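Side-chain contacts in PTS system, nitrogen regulatory IIA protein (Neisseria meningitidis, PDB 2A0J), which probably relays phosphoryl groups as a type 2 IIA protein of the phosphotransferase system, in a branch tied to nitrogen regulation: residues Lys23-Glu28 / Ala79-Arg84; Ala42-Cys47 / Ile102-Glu107; Gly55-Gly60 / Ile65-His70; Pro96-Phe101 / Ser132-Ser137. All blocks are in the same frame, centred on the assembly; numbering follows the deposited sequence.

Contact 1 of 4, residues Lys23-Glu28 / Ala79-Arg84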
loop_
_atom_site.group_PDB
_atom_site.type_symbol
_atom_site.label_atom_id
_atom_site.label_comp_id
_atom_site.label_asym_id
_atom_site.label_seq_id
_atom_site.Cartn_x
_atom_site.Cartn_y
_atom_site.Cartn_z
ATOM N N LYS A 23 10.586 8.267 2.064
ATOM C CA LYS A 23 10.298 8.814 3.383
ATOM C C LYS A 23 9.048 9.683 3.239
ATOM O O LYS A 23 8.131 9.631 4.067
ATOM C CB LYS A 23 11.486 9.663 3.846
ATOM C CG LYS A 23 11.257 10.524 5.072
ATOM C CD LYS A 23 11.735 9.831 6.334
ATOM C CE LYS A 23 11.675 10.770 7.531
ATOM N NZ LYS A 23 12.541 11.969 7.343
ATOM N N ARG A 24 9.017 10.460 2.161
ATOM C CA ARG A 24 7.905 11.357 1.866
ATOM C C ARG A 24 6.645 10.528 1.638
ATOM O O ARG A 24 5.591 10.799 2.212
ATOM C CB ARG A 24 8.232 12.177 0.615
ATOM C CG ARG A 24 7.516 13.516 0.502
ATOM C CD ARG A 24 6.006 13.363 0.498
ATOM N NE ARG A 24 5.400 14.019 1.655
ATOM C CZ ARG A 24 5.342 15.336 1.827
ATOM N NH1 ARG A 24 5.850 16.152 0.910
ATOM N NH2 ARG A 24 4.785 15.838 2.921
ATOM N N LEU A 25 6.771 9.514 0.791
ATOM C CA LEU A 25 5.671 8.622 0.474
ATOM C C LEU A 25 5.076 8.016 1.758
ATOM O O LEU A 25 3.852 7.921 1.913
ATOM C CB LEU A 25 6.190 7.517 -0.454
ATOM C CG LEU A 25 5.239 6.492 -1.074
ATOM C CD1 LEU A 25 4.205 7.185 -1.941
ATOM C CD2 LEU A 25 6.050 5.511 -1.909
ATOM N N PHE A 26 5.945 7.609 2.681
ATOM C CA PHE A 26 5.484 7.014 3.934
ATOM C C PHE A 26 4.796 8.034 4.842
ATOM O O PHE A 26 3.868 7.693 5.576
ATOM C CB PHE A 26 6.652 6.340 4.677
ATOM C CG PHE A 26 6.872 4.896 4.289
ATOM C CD1 PHE A 26 7.244 4.553 2.996
ATOM C CD2 PHE A 26 6.705 3.879 5.220
ATOM C CE1 PHE A 26 7.444 3.217 2.637
ATOM C CE2 PHE A 26 6.902 2.540 4.869
ATOM C CZ PHE A 26 7.271 2.211 3.579
ATOM N N GLU A 27 5.247 9.281 4.802
ATOM C CA GLU A 27 4.618 10.309 5.625
ATOM C C GLU A 27 3.193 10.543 5.150
ATOM O O GLU A 27 2.270 10.627 5.953
ATOM C CB GLU A 27 5.412 11.611 5.564
ATOM C CG GLU A 27 6.667 11.587 6.417
ATOM C CD GLU A 27 7.468 12.863 6.308
ATOM O OE1 GLU A 27 8.457 13.002 7.055
ATOM O OE2 GLU A 27 7.114 13.725 5.475
ATOM N N GLU A 28 3.020 10.629 3.837
ATOM C CA GLU A 28 1.707 10.834 3.253
ATOM C C GLU A 28 0.768 9.663 3.567
ATOM O O GLU A 28 -0.449 9.843 3.671
ATOM C CB GLU A 28 1.833 11.004 1.738
ATOM C CG GLU A 28 1.230 12.303 1.219
ATOM C CD GLU A 28 -0.258 12.411 1.498
ATOM O OE1 GLU A 28 -1.039 11.629 0.915
ATOM O OE2 GLU A 28 -0.646 13.280 2.305
ATOM N N ALA A 79 -4.676 1.507 1.590
ATOM C CA ALA A 79 -4.691 2.632 0.666
ATOM C C ALA A 79 -3.907 2.243 -0.574
ATOM O O ALA A 79 -3.130 1.286 -0.552
ATOM C CB ALA A 79 -4.063 3.862 1.310
ATOM N N PHE A 80 -4.115 2.980 -1.659
ATOM C CA PHE A 80 -3.395 2.699 -2.887
ATOM C C PHE A 80 -2.862 4.006 -3.455
ATOM O O PHE A 80 -3.586 5.002 -3.506
ATOM C CB PHE A 80 -4.310 2.025 -3.912
ATOM C CG PHE A 80 -3.587 1.565 -5.139
ATOM C CD1 PHE A 80 -2.796 0.419 -5.103
ATOM C CD2 PHE A 80 -3.645 2.306 -6.317
ATOM C CE1 PHE A 80 -2.066 0.016 -6.222
ATOM C CE2 PHE A 80 -2.919 1.911 -7.444
ATOM C CZ PHE A 80 -2.126 0.761 -7.394
ATOM N N ILE A 81 -1.598 3.996 -3.876
ATOM C CA ILE A 81 -0.964 5.185 -4.441
ATOM C C ILE A 81 -0.282 4.961 -5.785
ATOM O O ILE A 81 0.485 4.013 -5.954
ATOM C CB ILE A 81 0.110 5.759 -3.505
ATOM C CG1 ILE A 81 -0.507 6.145 -2.163
ATOM C CG2 ILE A 81 0.777 6.960 -4.173
ATOM C CD1 ILE A 81 0.488 6.784 -1.197
ATOM N N ARG A 82 -0.567 5.855 -6.730
ATOM C CA ARG A 82 0.026 5.827 -8.067
ATOM C C ARG A 82 0.855 7.108 -8.142
ATOM O O ARG A 82 0.309 8.216 -8.108
ATOM C CB ARG A 82 -1.059 5.848 -9.150
ATOM C CG ARG A 82 -0.898 4.792 -10.239
ATOM C CD ARG A 82 -0.621 5.406 -11.596
ATOM N NE ARG A 82 -1.650 6.373 -11.978
ATOM C CZ ARG A 82 -2.792 6.070 -12.582
ATOM N NH1 ARG A 82 -3.079 4.819 -12.894
ATOM N NH2 ARG A 82 -3.650 7.029 -12.876
ATOM N N THR A 83 2.173 6.950 -8.221
ATOM C CA THR A 83 3.085 8.085 -8.266
ATOM C C THR A 83 3.190 8.717 -9.658
ATOM O O THR A 83 3.069 8.036 -10.673
ATOM C CB THR A 83 4.497 7.659 -7.775
ATOM O OG1 THR A 83 4.966 6.545 -8.552
ATOM C CG2 THR A 83 4.447 7.246 -6.292
ATOM N N ARG A 84 3.395 10.030 -9.699
ATOM C CA ARG A 84 3.527 10.731 -10.971
ATOM C C ARG A 84 4.828 10.277 -11.623
ATOM O O ARG A 84 4.914 10.131 -12.844
ATOM C CB ARG A 84 3.563 12.243 -10.749
ATOM C CG ARG A 84 3.574 13.045 -12.040
ATOM C CD ARG A 84 3.543 14.539 -11.760
ATOM N NE ARG A 84 2.456 14.883 -10.852
ATOM C CZ ARG A 84 2.180 16.116 -10.446
ATOM N NH1 ARG A 84 2.916 17.133 -10.872
ATOM N NH2 ARG A 84 1.173 16.328 -9.611
#
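Leu-25 of helix 22-33 comes down on Ile-81 and, more loosely, on Thr-83, placing this helix on one face of the mixed four-stranded sheet of the alpha/beta fold. Ile-81 and Thr-83 alternate with Arg-82 on strand 77-83, so both turn the same way, toward the helix. One methyl of the leucine does the work: Leu-25 CD1 lies 3.8 Å from Ile-81 CD1 and 4.1 Å from Ile-81 CG2, seated against both branches of the isoleucine. The two side chains run past each other in opposite directions, alongside rather than head-on. With its CG turned away from the helix N (chi1 -174°), Leu-25 reaches across a gap of 8.9 Å between its own CA and Ile-81 CA. Met-17 of the neighbouring strand 13-17 touches both residues, and Ile-100 and Phe-89 also touch the leucine; the contact is buried, and methyl groups carry it. Arg-82 goes to the other face, where its NE is hydrogen-bonded to Leu-15 O. Thr-83 divides its two branches: OG1 is bonded to Glu-85 O and makes a weak hydrogen bond with Ser-98 OG, while the methyl is left for the helix, Thr-83 CG2 standing 4.4 Å from Leu-25 CD1.

Contact 2 of 4, residues Ala42-Cys47 / Ile102-Glu107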
loop_
_atom_site.group_PDB
_atom_site.type_symbol
_atom_site.label_atom_id
_atom_site.label_comp_id
_atom_site.label_asym_id
_atom_site.label_seq_id
_atom_site.Cartn_x
_atom_site.Cartn_y
_atom_site.Cartn_z
ATOM N N ALA A 42 1.768 10.052 13.126
ATOM C CA ALA A 42 3.129 9.761 13.563
ATOM C C ALA A 42 3.260 8.281 13.923
ATOM O O ALA A 42 4.270 7.653 13.611
ATOM C CB ALA A 42 3.507 10.628 14.769
ATOM N N ASP A 43 2.241 7.727 14.576
ATOM C CA ASP A 43 2.270 6.316 14.970
ATOM C C ASP A 43 2.076 5.379 13.780
ATOM O O ASP A 43 2.673 4.307 13.723
ATOM C CB ASP A 43 1.214 6.032 16.042
ATOM C CG ASP A 43 1.595 6.603 17.402
ATOM O OD1 ASP A 43 2.715 6.321 17.874
ATOM O OD2 ASP A 43 0.777 7.326 18.002
ATOM N N VAL A 44 1.242 5.789 12.827
ATOM C CA VAL A 44 1.001 4.990 11.634
ATOM C C VAL A 44 2.307 4.920 10.840
ATOM O O VAL A 44 2.654 3.886 10.279
ATOM C CB VAL A 44 -0.109 5.628 10.775
ATOM C CG1 VAL A 44 -0.101 5.037 9.360
ATOM C CG2 VAL A 44 -1.465 5.407 11.451
ATOM N N PHE A 45 3.026 6.035 10.811
ATOM C CA PHE A 45 4.299 6.131 10.119
ATOM C C PHE A 45 5.325 5.170 10.724
ATOM O O PHE A 45 5.939 4.375 10.015
ATOM C CB PHE A 45 4.839 7.559 10.212
ATOM C CG PHE A 45 6.186 7.736 9.575
ATOM C CD1 PHE A 45 6.301 7.954 8.208
ATOM C CD2 PHE A 45 7.345 7.653 10.337
ATOM C CE1 PHE A 45 7.552 8.083 7.610
ATOM C CE2 PHE A 45 8.601 7.781 9.748
ATOM C CZ PHE A 45 8.704 7.996 8.383
ATOM N N GLU A 46 5.515 5.253 12.037
ATOM C CA GLU A 46 6.476 4.399 12.720
ATOM C C GLU A 46 6.175 2.922 12.504
ATOM O O GLU A 46 7.072 2.096 12.363
ATOM C CB GLU A 46 6.480 4.707 14.218
ATOM C CG GLU A 46 7.865 5.026 14.766
ATOM C CD GLU A 46 8.526 6.185 14.037
ATOM O OE1 GLU A 46 7.949 7.292 14.026
ATOM O OE2 GLU A 46 9.622 5.990 13.475
ATOM N N CYS A 47 4.895 2.598 12.479
ATOM C CA CYS A 47 4.476 1.231 12.293
ATOM C C CYS A 47 4.898 0.689 10.919
ATOM O O CYS A 47 5.396 -0.431 10.813
ATOM C CB CYS A 47 2.961 1.150 12.472
ATOM S SG CYS A 47 2.346 -0.509 12.527
ATOM N N ILE A 102 -0.669 0.094 0.623
ATOM C CA ILE A 102 -0.327 0.068 2.047
ATOM C C ILE A 102 -1.412 -0.627 2.846
ATOM O O ILE A 102 -2.594 -0.423 2.599
ATOM C CB ILE A 102 -0.159 1.485 2.643
ATOM C CG1 ILE A 102 0.712 2.354 1.734
ATOM C CG2 ILE A 102 0.461 1.386 4.028
ATOM C CD1 ILE A 102 -0.038 2.960 0.547
ATOM N N LEU A 103 -1.003 -1.445 3.808
ATOM C CA LEU A 103 -1.947 -2.168 4.651
ATOM C C LEU A 103 -1.594 -2.096 6.133
ATOM O O LEU A 103 -0.467 -2.403 6.520
ATOM C CB LEU A 103 -2.012 -3.640 4.243
ATOM C CG LEU A 103 -3.006 -4.456 5.078
ATOM C CD1 LEU A 103 -4.418 -3.971 4.784
ATOM C CD2 LEU A 103 -2.886 -5.934 4.771
ATOM N N LEU A 104 -2.565 -1.690 6.950
ATOM C CA LEU A 104 -2.398 -1.613 8.407
ATOM C C LEU A 104 -3.355 -2.644 9.022
ATOM O O LEU A 104 -4.574 -2.551 8.854
ATOM C CB LEU A 104 -2.759 -0.224 8.928
ATOM C CG LEU A 104 -1.685 0.605 9.625
ATOM C CD1 LEU A 104 -2.389 1.751 10.351
ATOM C CD2 LEU A 104 -0.880 -0.241 10.617
ATOM N N VAL A 105 -2.813 -3.618 9.746
ATOM C CA VAL A 105 -3.655 -4.652 10.328
ATOM C C VAL A 105 -3.618 -4.759 11.850
ATOM O O VAL A 105 -2.626 -4.407 12.491
ATOM C CB VAL A 105 -3.292 -6.039 9.734
ATOM C CG1 VAL A 105 -3.501 -6.022 8.231
ATOM C CG2 VAL A 105 -1.838 -6.396 10.051
ATOM N N PRO A 106 -4.724 -5.214 12.454
ATOM C CA PRO A 106 -4.735 -5.352 13.914
ATOM C C PRO A 106 -3.795 -6.498 14.288
ATOM O O PRO A 106 -3.399 -7.286 13.429
ATOM C CB PRO A 106 -6.203 -5.664 14.226
ATOM C CG PRO A 106 -6.707 -6.305 12.963
ATOM C CD PRO A 106 -6.062 -5.463 11.890
ATOM N N GLU A 107 -3.425 -6.592 15.557
ATOM C CA GLU A 107 -2.542 -7.663 15.983
ATOM C C GLU A 107 -3.385 -8.810 16.538
ATOM O O GLU A 107 -3.564 -8.912 17.751
ATOM C CB GLU A 107 -1.582 -7.149 17.058
ATOM C CG GLU A 107 -0.227 -7.843 17.067
ATOM C CD GLU A 107 0.584 -7.529 18.308
ATOM O OE1 GLU A 107 1.794 -7.839 18.320
ATOM O OE2 GLU A 107 0.013 -6.985 19.279
#
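Leu-104 offers one methyl to each of two residues a helical turn apart on helix 41-52. Its CD1 meets the valine, with Leu-104 CD1 at 3.9 Å from Val-44 CG2 and 4.1 Å from Val-44 CG1, so that this methyl rests against both prongs of the branched side chain. The other methyl takes the cysteine: Cys-47 SG is 3.8 Å from Leu-104 CD2, a plain van der Waals touch of a thiol on an aliphatic group. Because SG extends away from the helix backbone N (chi1 -171°), it reaches the leucine, toward which the cysteine also points. Val-44 and Leu-104 are the closest backbone pair, their CA atoms 8.1 Å apart. In the next shell, Ser-37 touches both Val-44 and Leu-104, while Leu-39 and Leu-33 add to the cover of the valine. Cys-47 also leans on His-70 of the edge strand 63-70. Farther round the helix Phe-45 stacks on Phe-49 and packs on Phe-26, which joins this helix to helix 22-33. The strand is fixed on both sides by backbone bonds, Leu-104 to Thr-77 and the residues flanking it to Gly-68. With Leu-104 facing helix 41-52 and Val-105 turned the opposite way, onto His-113 of helix 110-124, this strand lies in a middle layer between helices, the plan of an alpha/beta sandwich.

Contact 3 of 4, residues Gly55-Gly60 / Ile65-His70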
loop_
_atom_site.group_PDB
_atom_site.type_symbol
_atom_site.label_atom_id
_atom_site.label_comp_id
_atom_site.label_asym_id
_atom_site.label_seq_id
_atom_site.Cartn_x
_atom_site.Cartn_y
_atom_site.Cartn_z
ATOM N N GLY A 55 13.528 -4.565 5.694
ATOM C CA GLY A 55 13.838 -4.743 4.288
ATOM C C GLY A 55 12.705 -4.277 3.389
ATOM O O GLY A 55 11.539 -4.314 3.783
ATOM N N SER A 56 13.055 -3.850 2.179
ATOM C CA SER A 56 12.086 -3.361 1.207
ATOM C C SER A 56 10.882 -4.271 0.996
ATOM O O SER A 56 11.014 -5.486 0.819
ATOM C CB SER A 56 12.764 -3.124 -0.145
ATOM O OG SER A 56 11.858 -2.531 -1.064
ATOM N N THR A 57 9.703 -3.659 1.006
ATOM C CA THR A 57 8.463 -4.386 0.802
ATOM C C THR A 57 8.111 -4.350 -0.669
ATOM O O THR A 57 6.981 -4.627 -1.050
ATOM C CB THR A 57 7.310 -3.789 1.641
ATOM O OG1 THR A 57 7.312 -2.357 1.534
ATOM C CG2 THR A 57 7.476 -4.185 3.096
ATOM N N GLY A 58 9.100 -3.999 -1.487
ATOM C CA GLY A 58 8.913 -3.965 -2.925
ATOM C C GLY A 58 8.873 -5.394 -3.435
ATOM O O GLY A 58 9.687 -6.227 -3.032
ATOM N N LEU A 59 7.923 -5.688 -4.315
ATOM C CA LEU A 59 7.777 -7.035 -4.860
ATOM C C LEU A 59 8.540 -7.197 -6.162
ATOM O O LEU A 59 8.686 -8.305 -6.674
ATOM C CB LEU A 59 6.298 -7.340 -5.111
ATOM C CG LEU A 59 5.350 -7.342 -3.911
ATOM C CD1 LEU A 59 3.921 -7.476 -4.407
ATOM C CD2 LEU A 59 5.704 -8.482 -2.972
ATOM N N GLY A 60 9.033 -6.082 -6.688
ATOM C CA GLY A 60 9.750 -6.114 -7.945
ATOM C C GLY A 60 8.814 -5.615 -9.037
ATOM O O GLY A 60 7.594 -5.775 -8.930
ATOM N N ILE A 65 4.321 -3.303 -1.350
ATOM C CA ILE A 65 3.231 -3.494 -0.401
ATOM C C ILE A 65 3.663 -3.186 1.025
ATOM O O ILE A 65 3.811 -4.088 1.843
ATOM C CB ILE A 65 2.705 -4.949 -0.433
ATOM C CG1 ILE A 65 3.886 -5.930 -0.384
ATOM C CG2 ILE A 65 1.852 -5.173 -1.673
ATOM C CD1 ILE A 65 3.492 -7.375 -0.146
ATOM N N PRO A 66 3.875 -1.899 1.345
ATOM C CA PRO A 66 4.290 -1.563 2.710
ATOM C C PRO A 66 3.168 -1.961 3.673
ATOM O O PRO A 66 1.991 -1.787 3.358
ATOM C CB PRO A 66 4.481 -0.039 2.657
ATOM C CG PRO A 66 4.663 0.269 1.203
ATOM C CD PRO A 66 3.722 -0.686 0.522
ATOM N N HIS A 67 3.516 -2.494 4.839
ATOM C CA HIS A 67 2.484 -2.879 5.800
ATOM C C HIS A 67 2.973 -2.878 7.255
ATOM O O HIS A 67 4.179 -2.864 7.517
ATOM C CB HIS A 67 1.913 -4.259 5.436
ATOM C CG HIS A 67 2.948 -5.335 5.306
ATOM N ND1 HIS A 67 3.699 -5.514 4.165
ATOM C CD2 HIS A 67 3.370 -6.276 6.185
ATOM C CE1 HIS A 67 4.537 -6.520 4.345
ATOM N NE2 HIS A 67 4.358 -6.999 5.563
ATOM N N GLY A 68 2.029 -2.893 8.194
ATOM C CA GLY A 68 2.372 -2.887 9.607
ATOM C C GLY A 68 1.218 -3.289 10.514
ATOM O O GLY A 68 0.050 -3.172 10.147
ATOM N N ARG A 69 1.548 -3.768 11.709
ATOM C CA ARG A 69 0.541 -4.198 12.664
ATOM C C ARG A 69 0.648 -3.360 13.938
ATOM O O ARG A 69 1.679 -2.747 14.205
ATOM C CB ARG A 69 0.740 -5.680 13.004
ATOM C CG ARG A 69 1.079 -6.565 11.806
ATOM C CD ARG A 69 1.288 -8.024 12.208
ATOM N NE ARG A 69 2.128 -8.748 11.253
ATOM C CZ ARG A 69 1.774 -9.076 10.011
ATOM N NH1 ARG A 69 0.577 -8.755 9.539
ATOM N NH2 ARG A 69 2.627 -9.728 9.231
ATOM N N HIS A 70 -0.422 -3.327 14.723
ATOM C CA HIS A 70 -0.390 -2.573 15.958
ATOM C C HIS A 70 -1.603 -2.874 16.836
ATOM O O HIS A 70 -2.734 -2.916 16.358
ATOM C CB HIS A 70 -0.309 -1.074 15.661
ATOM C CG HIS A 70 0.049 -0.250 16.859
ATOM N ND1 HIS A 70 1.340 0.142 17.130
ATOM C CD2 HIS A 70 -0.709 0.207 17.885
ATOM C CE1 HIS A 70 1.363 0.805 18.273
ATOM N NE2 HIS A 70 0.133 0.859 18.750
#
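The Ile-Pro-His-Gly run at residues 65-68 matches the histidine signature of type 2 IIA proteins, in which His-67 is probably the phosphoryl acceptor, and Thr-57 of the preceding loop braces it. Ile-65 N donates to Thr-57 O at 3.0 Å, fairly straight at 163° but from above the carbonyl plane. The threonine then folds over the chain beyond: Thr-57 OG1 sits 3.3 Å from Pro-66 CA, and Thr-57 CG2 comes obliquely to within 4.0 Å of His-67 CE1. A chi1 of 45°, with OG1 between the backbone N and carbonyl carbon, brings the hydroxyl against the proline, where it is also hydrogen-bonded to Glu-52 OE1. Outward, Leu-59 crosses Ile-65 at about a right angle, with Leu-59 CD2 at 3.8 Å from Ile-65 CD1; helix 110-124 adds Phe-124 to both. Upstream, Ser-56 OG accepts from Gly-58 N in an ST turn. The imidazole is held by the chain just before it: His-67 ND1 donates to Ile-65 O at 2.7 Å, the oxygen lying in the ring plane. That bond fixes ring rotation and commits ND1 as a donor, consistent with NE2 being the nitrogen that would take the phosphoryl group.

Contact 4 of 4, residues Pro96-Phe101 / Ser132-Ser137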
loop_
_atom_site.group_PDB
_atom_site.type_symbol
_atom_site.label_atom_id
_atom_site.label_comp_id
_atom_site.label_asym_id
_atom_site.label_seq_id
_atom_site.Cartn_x
_atom_site.Cartn_y
_atom_site.Cartn_z
ATOM N N PRO A 96 12.719 1.295 -9.607
ATOM C CA PRO A 96 11.889 2.149 -8.749
ATOM C C PRO A 96 10.418 1.712 -8.818
ATOM O O PRO A 96 10.056 0.909 -9.677
ATOM C CB PRO A 96 12.130 3.541 -9.321
ATOM C CG PRO A 96 12.343 3.261 -10.779
ATOM C CD PRO A 96 13.240 2.054 -10.757
ATOM N N VAL A 97 9.578 2.229 -7.919
ATOM C CA VAL A 97 8.164 1.835 -7.894
ATOM C C VAL A 97 7.155 2.959 -8.137
ATOM O O VAL A 97 7.364 4.107 -7.726
ATOM C CB VAL A 97 7.806 1.158 -6.547
ATOM C CG1 VAL A 97 8.864 0.126 -6.189
ATOM C CG2 VAL A 97 7.669 2.204 -5.462
ATOM N N SER A 98 6.046 2.616 -8.790
ATOM C CA SER A 98 5.001 3.599 -9.085
ATOM C C SER A 98 3.639 3.162 -8.557
ATOM O O SER A 98 2.683 3.940 -8.550
ATOM C CB SER A 98 4.908 3.846 -10.596
ATOM O OG SER A 98 6.035 4.567 -11.076
ATOM N N LEU A 99 3.554 1.911 -8.125
ATOM C CA LEU A 99 2.308 1.378 -7.592
ATOM C C LEU A 99 2.505 0.916 -6.150
ATOM O O LEU A 99 3.193 -0.070 -5.891
ATOM C CB LEU A 99 1.820 0.233 -8.478
ATOM C CG LEU A 99 1.580 0.674 -9.927
ATOM C CD1 LEU A 99 0.888 -0.433 -10.709
ATOM C CD2 LEU A 99 0.733 1.936 -9.943
ATOM N N ILE A 100 1.897 1.639 -5.215
ATOM C CA ILE A 100 2.041 1.316 -3.799
ATOM C C ILE A 100 0.731 0.989 -3.065
ATOM O O ILE A 100 -0.190 1.807 -3.017
ATOM C CB ILE A 100 2.751 2.486 -3.023
ATOM C CG1 ILE A 100 4.046 2.900 -3.734
ATOM C CG2 ILE A 100 3.080 2.053 -1.595
ATOM C CD1 ILE A 100 3.847 3.825 -4.918
ATOM N N PHE A 101 0.654 -0.213 -2.496
ATOM C CA PHE A 101 -0.518 -0.613 -1.722
ATOM C C PHE A 101 -0.090 -0.736 -0.246
ATOM O O PHE A 101 0.762 -1.558 0.092
ATOM C CB PHE A 101 -1.085 -1.949 -2.233
ATOM C CG PHE A 101 -2.440 -2.288 -1.662
ATOM C CD1 PHE A 101 -2.583 -2.626 -0.316
ATOM C CD2 PHE A 101 -3.580 -2.213 -2.456
ATOM C CE1 PHE A 101 -3.843 -2.881 0.234
ATOM C CE2 PHE A 101 -4.850 -2.466 -1.917
ATOM C CZ PHE A 101 -4.980 -2.799 -0.570
ATOM N N SER A 132 -2.500 -2.060 -16.550
ATOM C CA SER A 132 -3.798 -1.406 -16.403
ATOM C C SER A 132 -3.752 -0.380 -15.275
ATOM O O SER A 132 -4.202 0.757 -15.442
ATOM C CB SER A 132 -4.891 -2.435 -16.102
ATOM O OG SER A 132 -5.210 -3.185 -17.253
ATOM N N LEU A 133 -3.209 -0.792 -14.129
ATOM C CA LEU A 133 -3.094 0.082 -12.964
ATOM C C LEU A 133 -2.273 1.326 -13.279
ATOM O O LEU A 133 -2.383 2.339 -12.587
ATOM C CB LEU A 133 -2.480 -0.677 -11.778
ATOM C CG LEU A 133 -3.426 -1.703 -11.133
ATOM C CD1 LEU A 133 -2.658 -2.652 -10.249
ATOM C CD2 LEU A 133 -4.502 -0.982 -10.336
ATOM N N MET A 134 -1.456 1.254 -14.327
ATOM C CA MET A 134 -0.640 2.392 -14.728
ATOM C C MET A 134 -1.339 3.321 -15.727
ATOM O O MET A 134 -0.877 4.443 -15.942
ATOM C CB MET A 134 0.688 1.926 -15.350
ATOM C CG MET A 134 1.712 1.390 -14.363
ATOM S SD MET A 134 2.158 2.547 -13.055
ATOM C CE MET A 134 3.252 3.624 -13.905
ATOM N N THR A 135 -2.440 2.875 -16.334
ATOM C CA THR A 135 -3.125 3.718 -17.320
ATOM C C THR A 135 -4.550 4.179 -17.009
ATOM O O THR A 135 -4.942 5.269 -17.424
ATOM C CB THR A 135 -3.135 3.054 -18.727
ATOM O OG1 THR A 135 -3.853 1.812 -18.682
ATOM C CG2 THR A 135 -1.705 2.800 -19.202
ATOM N N VAL A 136 -5.318 3.368 -16.286
ATOM C CA VAL A 136 -6.695 3.727 -15.954
ATOM C C VAL A 136 -6.795 5.149 -15.403
ATOM O O VAL A 136 -5.930 5.599 -14.655
ATOM C CB VAL A 136 -7.314 2.721 -14.957
ATOM C CG1 VAL A 136 -7.373 1.350 -15.603
ATOM C CG2 VAL A 136 -6.500 2.672 -13.670
ATOM N N SER A 137 -7.858 5.852 -15.783
ATOM C CA SER A 137 -8.051 7.239 -15.375
ATOM C C SER A 137 -8.748 7.473 -14.034
ATOM O O SER A 137 -8.411 8.415 -13.316
ATOM C CB SER A 137 -8.815 7.990 -16.470
ATOM O OG SER A 137 -8.197 7.814 -17.732
#
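Met-134 curls back over Leu-99 and Ser-98, joining helix 127-135 to strand 97-106. Bends at chi2 and chi3 (-57° and -78°) turn its tail round, so that sulfur and methyl face different partners. Its sulfur rides on the leucine branch, with Met-134 SD at 3.5 Å from Leu-99 CD2 and 3.7 Å from Leu-99 CG. The terminal methyl goes on to the serine, Met-134 CE lying 3.7 Å from Ser-98 CB. Leu-99 slants past both helix residues, and its second methyl turns to the stem of the other leucine: Leu-99 CD1 is 3.5 Å from Leu-133 CB. Leu-99 thus fills the angle between Leu-133, which is buried, and Met-134, which lies at the exposed margin. Arg-82 of the adjoining strand 77-83 packs on Leu-99 and bonds to Leu-133 O and Val-136 O, tying the chain from Leu-133 to Val-136 to the sheet; Ser-132 O accepts from both Thr-135 N and Val-136 N. Leu-99 shares its face of the sheet with Phe-80 and Phe-101, so the contact is one of helix-on-sheet packing in an alpha/beta fold, made at one end of the mixed sheet on the side away from helix 22-33.

How the contacts relate
All four contacts meet one mixed sheet, ordered 13-17, 77-83, 97-106, 63-70. Contacts 1 and 2 bring the consecutive helices 22-33 and 41-52 onto one face, their centres 14 Å apart; contact 4 packs helix 127-135 at one end of the sheet, on the side away from helix 22-33. Contacts 2 and 4 use opposite ends of strand 97-106, about 22 Å between centres. Contact 3, 11 Å from contact 2, lies on the edge strand that carries the signature histidine. Along the chain, contacts 1 and 2 interleave, both span contact 3, and contact 4 opens after contacts 1 and 3 have closed. The strand with the probable phosphorylation site is thus part of a sheet packed by helices from early and late in the chain.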